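Long-range contact in zonadhesin (Komagataella phaffii, PDB 5FX8), which is a putative cell-wall adhesin that may take part in cell-cell interaction through salt bridges and hydrogen bonds with other proteins: residues D6-Y20 and T137-R149. Residues are numbered along the deposited sequence; the frame is centred on the assembly and turned at random.
Sequences DITVVSERTDASTAY and TYSPSVDLVALDR
Val142 and Ala19 meet at the apolar centre, CG1 of Val142 lying 3.9 Å from CB of Ala19, while its other branch, CG2, turns to the carbonyl O of Val9. Side chains of strand 4-11 continue the apolar row, with no backbone hydrogen bond from 6-11 to 137-149: CG2 of Val9 rests on CG of Pro140 at 3.7 Å, and Ile7 lays CG1 over one face of the Tyr138 ring, the two side chains crossing at about a right angle. Past Ala19, Tyr20 is sandwiched. CD1 of Leu147 sits over the middle of one ring face, 3.7 Å from the centroid, and the guanidinium of Arg13 covers the opposite face. CG1 of Val145, turned between its own backbone N and carbonyl carbon (chi1 85°), reaches CE1 of Tyr20 and CG2 of Thr18.

At the polar edge the backbones illustrate parallel pairing: Asp143 N donates to Ser17 O (2.8 Å), Ala19 N to Asp143 O and Val145 N to Ala19 O. Beyond this ladder Asp148 N donates a hydrogen bond to Tyr20 OH (3.0 Å, N-H...O 157°), helping to hold the phenol end. The Asp148 carboxylate instead binds Ser150 and Gln151.

Residues 6-20 belong to the first cohesin-like domain. Within this chain, strand 18-19 is an outermost strand of a three-stranded sheet with 137-144 in the middle and 126-132 beyond, whereas strand 4-11 pairs with 25-31, whose Phe25 touches both Ala19 and Val142.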
loop_
_atom_site.group_PDB
_atom_site.type_symbol
_atom_site.label_atom_id
_atom_site.label_comp_id
_atom_site.label_asym_id
_atom_site.label_seq_id
_atom_site.Cartn_x
_atom_site.Cartn_y
_atom_site.Cartn_z
ATOM N N ASP C 6 47.600 -57.800 19.916
ATOM C CA ASP C 6 46.880 -56.884 19.055
ATOM C C ASP C 6 47.316 -55.466 19.368
ATOM O O ASP C 6 47.755 -55.179 20.484
ATOM C CB ASP C 6 45.377 -57.014 19.242
ATOM C CG ASP C 6 44.645 -56.543 18.058
ATOM O OD1 ASP C 6 45.335 -56.294 17.043
ATOM O OD2 ASP C 6 43.411 -56.450 18.126
ATOM N N ILE C 7 47.205 -54.599 18.360
ATOM C CA ILE C 7 47.412 -53.161 18.488
ATOM C C ILE C 7 46.259 -52.467 17.759
ATOM O O ILE C 7 46.108 -52.614 16.540
ATOM C CB ILE C 7 48.774 -52.711 17.926
ATOM C CG1 ILE C 7 49.926 -53.416 18.637
ATOM C CG2 ILE C 7 48.970 -51.236 18.109
ATOM C CD1 ILE C 7 51.297 -53.107 18.055
ATOM N N THR C 8 45.431 -51.733 18.499
ATOM C CA THR C 8 44.241 -51.120 17.935
ATOM C C THR C 8 44.342 -49.606 18.000
ATOM O O THR C 8 45.050 -49.049 18.838
ATOM C CB THR C 8 42.979 -51.588 18.657
ATOM O OG1 THR C 8 43.002 -51.152 20.020
ATOM C CG2 THR C 8 42.909 -53.087 18.617
ATOM N N VAL C 9 43.649 -48.945 17.083
ATOM C CA VAL C 9 43.595 -47.495 17.031
ATOM C C VAL C 9 42.155 -47.084 16.798
ATOM O O VAL C 9 41.524 -47.532 15.837
ATOM C CB VAL C 9 44.484 -46.922 15.931
ATOM C CG1 VAL C 9 44.384 -45.437 15.978
ATOM C CG2 VAL C 9 45.898 -47.361 16.124
ATOM N N VAL C 10 41.627 -46.254 17.678
ATOM C CA VAL C 10 40.299 -45.688 17.521
ATOM C C VAL C 10 40.379 -44.223 17.904
ATOM O O VAL C 10 41.394 -43.743 18.414
ATOM C CB VAL C 10 39.231 -46.397 18.372
ATOM C CG1 VAL C 10 39.230 -47.866 18.084
ATOM C CG2 VAL C 10 39.476 -46.152 19.826
ATOM N N SER C 11 39.290 -43.516 17.646
ATOM C CA SER C 11 39.175 -42.110 17.991
ATOM C C SER C 11 38.668 -42.000 19.417
ATOM O O SER C 11 37.694 -42.659 19.779
ATOM C CB SER C 11 38.218 -41.403 17.034
ATOM O OG SER C 11 37.879 -40.119 17.510
ATOM N N GLU C 12 39.334 -41.176 20.226
ATOM C CA GLU C 12 38.831 -40.935 21.573
ATOM C C GLU C 12 37.461 -40.270 21.529
ATOM O O GLU C 12 36.622 -40.510 22.405
ATOM C CB GLU C 12 39.838 -40.101 22.368
ATOM C CG GLU C 12 39.429 -39.789 23.791
ATOM C CD GLU C 12 40.596 -39.389 24.723
ATOM O OE1 GLU C 12 41.402 -38.493 24.396
ATOM O OE2 GLU C 12 40.699 -39.994 25.803
ATOM N N ARG C 13 37.202 -39.479 20.488
ATOM C CA ARG C 13 35.927 -38.784 20.349
ATOM C C ARG C 13 34.788 -39.757 20.074
ATOM O O ARG C 13 33.785 -39.769 20.789
ATOM C CB ARG C 13 36.045 -37.750 19.235
ATOM C CG ARG C 13 34.806 -36.978 18.941
ATOM C CD ARG C 13 35.072 -35.945 17.864
ATOM N NE ARG C 13 35.405 -36.532 16.567
ATOM C CZ ARG C 13 34.511 -36.972 15.682
ATOM N NH1 ARG C 13 33.215 -36.920 15.952
ATOM N NH2 ARG C 13 34.914 -37.493 14.528
ATOM N N THR C 14 34.927 -40.593 19.052
ATOM C CA THR C 14 33.850 -41.495 18.671
ATOM C C THR C 14 33.937 -42.862 19.326
ATOM O O THR C 14 32.914 -43.549 19.399
ATOM C CB THR C 14 33.843 -41.691 17.165
ATOM O OG1 THR C 14 35.011 -42.431 16.800
ATOM C CG2 THR C 14 33.867 -40.353 16.468
ATOM N N ASP C 15 35.126 -43.270 19.792
ATOM C CA ASP C 15 35.375 -44.625 20.295
ATOM C C ASP C 15 35.209 -45.660 19.181
ATOM O O ASP C 15 34.788 -46.793 19.410
ATOM C CB ASP C 15 34.473 -44.946 21.500
ATOM C CG ASP C 15 35.011 -46.084 22.388
ATOM O OD1 ASP C 15 35.916 -46.839 21.974
ATOM O OD2 ASP C 15 34.500 -46.242 23.516
ATOM N N ALA C 16 35.530 -45.284 17.959
ATOM C CA ALA C 16 35.337 -46.183 16.841
ATOM C C ALA C 16 36.315 -45.791 15.749
ATOM O O ALA C 16 37.174 -44.926 15.943
ATOM C CB ALA C 16 33.888 -46.152 16.356
ATOM N N SER C 17 36.164 -46.414 14.584
ATOM C CA SER C 17 37.100 -46.235 13.488
ATOM C C SER C 17 36.944 -44.907 12.766
ATOM O O SER C 17 37.814 -44.565 11.963
ATOM C CB SER C 17 36.934 -47.377 12.492
ATOM O OG SER C 17 35.581 -47.494 12.067
ATOM N N THR C 18 35.870 -44.162 13.010
ATOM C CA THR C 18 35.655 -42.866 12.378
ATOM C C THR C 18 36.319 -41.767 13.202
ATOM O O THR C 18 36.140 -41.702 14.421
ATOM C CB THR C 18 34.157 -42.608 12.241
ATOM O OG1 THR C 18 33.605 -43.578 11.354
ATOM C CG2 THR C 18 33.895 -41.246 11.682
ATOM N N ALA C 19 37.075 -40.900 12.543
ATOM C CA ALA C 19 37.817 -39.906 13.284
ATOM C C ALA C 19 37.958 -38.647 12.454
ATOM O O ALA C 19 37.914 -38.694 11.228
ATOM C CB ALA C 19 39.196 -40.426 13.664
ATOM N N TYR C 20 38.112 -37.518 13.142
ATOM C CA TYR C 20 38.552 -36.264 12.555
ATOM C C TYR C 20 40.073 -36.208 12.529
ATOM O O TYR C 20 40.755 -36.885 13.293
ATOM C CB TYR C 20 38.028 -35.070 13.347
ATOM C CG TYR C 20 36.561 -34.858 13.261
ATOM C CD1 TYR C 20 35.838 -35.321 12.177
ATOM C CD2 TYR C 20 35.890 -34.188 14.253
ATOM C CE1 TYR C 20 34.487 -35.120 12.092
ATOM C CE2 TYR C 20 34.522 -33.980 14.176
ATOM C CZ TYR C 20 33.834 -34.448 13.096
ATOM O OH TYR C 20 32.487 -34.262 13.006
ATOM N N THR C 137 53.727 -57.400 11.868
ATOM C CA THR C 137 53.296 -56.029 11.655
ATOM C C THR C 137 51.805 -55.943 11.934
ATOM O O THR C 137 51.035 -56.787 11.470
ATOM C CB THR C 137 53.597 -55.547 10.239
ATOM O OG1 THR C 137 54.993 -55.275 10.098
ATOM C CG2 THR C 137 52.889 -54.281 10.009
ATOM N N TYR C 138 51.411 -54.953 12.724
ATOM C CA TYR C 138 50.013 -54.703 13.028
ATOM C C TYR C 138 49.554 -53.470 12.264
ATOM O O TYR C 138 50.205 -52.425 12.317
ATOM C CB TYR C 138 49.810 -54.495 14.521
ATOM C CG TYR C 138 50.074 -55.685 15.372
ATOM C CD1 TYR C 138 51.343 -55.947 15.854
ATOM C CD2 TYR C 138 49.049 -56.537 15.727
ATOM C CE1 TYR C 138 51.580 -57.031 16.656
ATOM C CE2 TYR C 138 49.272 -57.614 16.524
ATOM C CZ TYR C 138 50.532 -57.859 16.987
ATOM O OH TYR C 138 50.751 -58.950 17.787
ATOM N N SER C 139 48.426 -53.585 11.571
ATOM C CA SER C 139 47.935 -52.520 10.696
ATOM C C SER C 139 46.467 -52.215 10.934
ATOM O O SER C 139 45.632 -52.432 10.050
ATOM C CB SER C 139 48.154 -52.888 9.235
ATOM O OG SER C 139 49.526 -52.906 8.973
ATOM N N PRO C 140 46.122 -51.667 12.097
ATOM C CA PRO C 140 44.752 -51.192 12.302
ATOM C C PRO C 140 44.410 -50.068 11.343
ATOM O O PRO C 140 45.273 -49.349 10.836
ATOM C CB PRO C 140 44.762 -50.691 13.743
ATOM C CG PRO C 140 46.174 -50.318 13.976
ATOM C CD PRO C 140 46.983 -51.340 13.245
ATOM N N SER C 141 43.113 -49.902 11.124
ATOM C CA SER C 141 42.626 -48.968 10.126
ATOM C C SER C 141 41.619 -48.002 10.729
ATOM O O SER C 141 40.823 -48.377 11.587
ATOM C CB SER C 141 42.003 -49.716 8.966
ATOM O OG SER C 141 42.332 -49.069 7.762
ATOM N N VAL C 142 41.655 -46.762 10.253
ATOM C CA VAL C 142 40.747 -45.707 10.686
ATOM C C VAL C 142 40.298 -44.887 9.476
ATOM O O VAL C 142 41.098 -44.583 8.587
ATOM C CB VAL C 142 41.434 -44.827 11.749
ATOM C CG1 VAL C 142 40.889 -43.425 11.733
ATOM C CG2 VAL C 142 41.243 -45.446 13.110
ATOM N N ASP C 143 39.021 -44.513 9.449
ATOM C CA ASP C 143 38.465 -43.683 8.381
ATOM C C ASP C 143 38.550 -42.204 8.751
ATOM O O ASP C 143 37.910 -41.765 9.711
ATOM C CB ASP C 143 37.014 -44.075 8.116
ATOM C CG ASP C 143 36.502 -43.565 6.783
ATOM O OD1 ASP C 143 37.309 -43.441 5.838
ATOM O OD2 ASP C 143 35.286 -43.316 6.673
ATOM N N LEU C 144 39.318 -41.433 7.977
ATOM C CA LEU C 144 39.492 -40.002 8.228
ATOM C C LEU C 144 38.351 -39.254 7.550
ATOM O O LEU C 144 38.391 -38.950 6.358
ATOM C CB LEU C 144 40.856 -39.523 7.755
ATOM C CG LEU C 144 42.044 -40.181 8.471
ATOM C CD1 LEU C 144 43.348 -39.606 7.994
ATOM C CD2 LEU C 144 41.963 -40.098 9.988
ATOM N N VAL C 145 37.373 -38.928 8.325
ATOM C CA VAL C 145 36.101 -38.418 7.865
ATOM C C VAL C 145 36.098 -36.893 7.913
ATOM O O VAL C 145 36.823 -36.260 8.694
ATOM C CB VAL C 145 35.004 -39.030 8.749
ATOM C CG1 VAL C 145 34.829 -38.208 10.013
ATOM C CG2 VAL C 145 33.760 -39.166 7.993
ATOM N N ALA C 146 35.282 -36.296 7.047
ATOM C CA ALA C 146 35.088 -34.852 7.029
ATOM C C ALA C 146 34.110 -34.432 8.113
ATOM O O ALA C 146 33.360 -35.238 8.664
ATOM C CB ALA C 146 34.559 -34.385 5.677
ATOM N N LEU C 147 34.120 -33.143 8.398
ATOM C CA LEU C 147 33.356 -32.626 9.514
ATOM C C LEU C 147 31.885 -32.961 9.346
ATOM O O LEU C 147 31.343 -32.900 8.245
ATOM C CB LEU C 147 33.554 -31.119 9.612
ATOM C CG LEU C 147 34.349 -30.472 10.738
ATOM C CD1 LEU C 147 35.354 -31.415 11.321
ATOM C CD2 LEU C 147 35.037 -29.245 10.197
ATOM N N ASP C 148 31.241 -33.321 10.446
ATOM C CA ASP C 148 29.817 -33.626 10.436
ATOM C C ASP C 148 29.019 -32.338 10.240
ATOM O O ASP C 148 28.953 -31.496 11.140
ATOM C CB ASP C 148 29.451 -34.315 11.741
ATOM C CG ASP C 148 28.032 -34.759 11.774
ATOM O OD1 ASP C 148 27.388 -34.651 10.731
ATOM O OD2 ASP C 148 27.563 -35.246 12.817
ATOM N N ARG C 149 28.409 -32.169 9.067
ATOM C CA ARG C 149 27.674 -30.950 8.759
ATOM C C ARG C 149 26.177 -31.179 8.749
ATOM O O ARG C 149 25.465 -30.564 7.962
ATOM C CB ARG C 149 28.115 -30.359 7.423
ATOM C CG ARG C 149 29.546 -29.845 7.379
ATOM C CD ARG C 149 29.881 -29.073 8.634
ATOM N NE ARG C 149 31.010 -28.173 8.470
ATOM C CZ ARG C 149 31.527 -27.483 9.472
ATOM N NH1 ARG C 149 31.011 -27.622 10.671
ATOM N NH2 ARG C 149 32.546 -26.667 9.284
#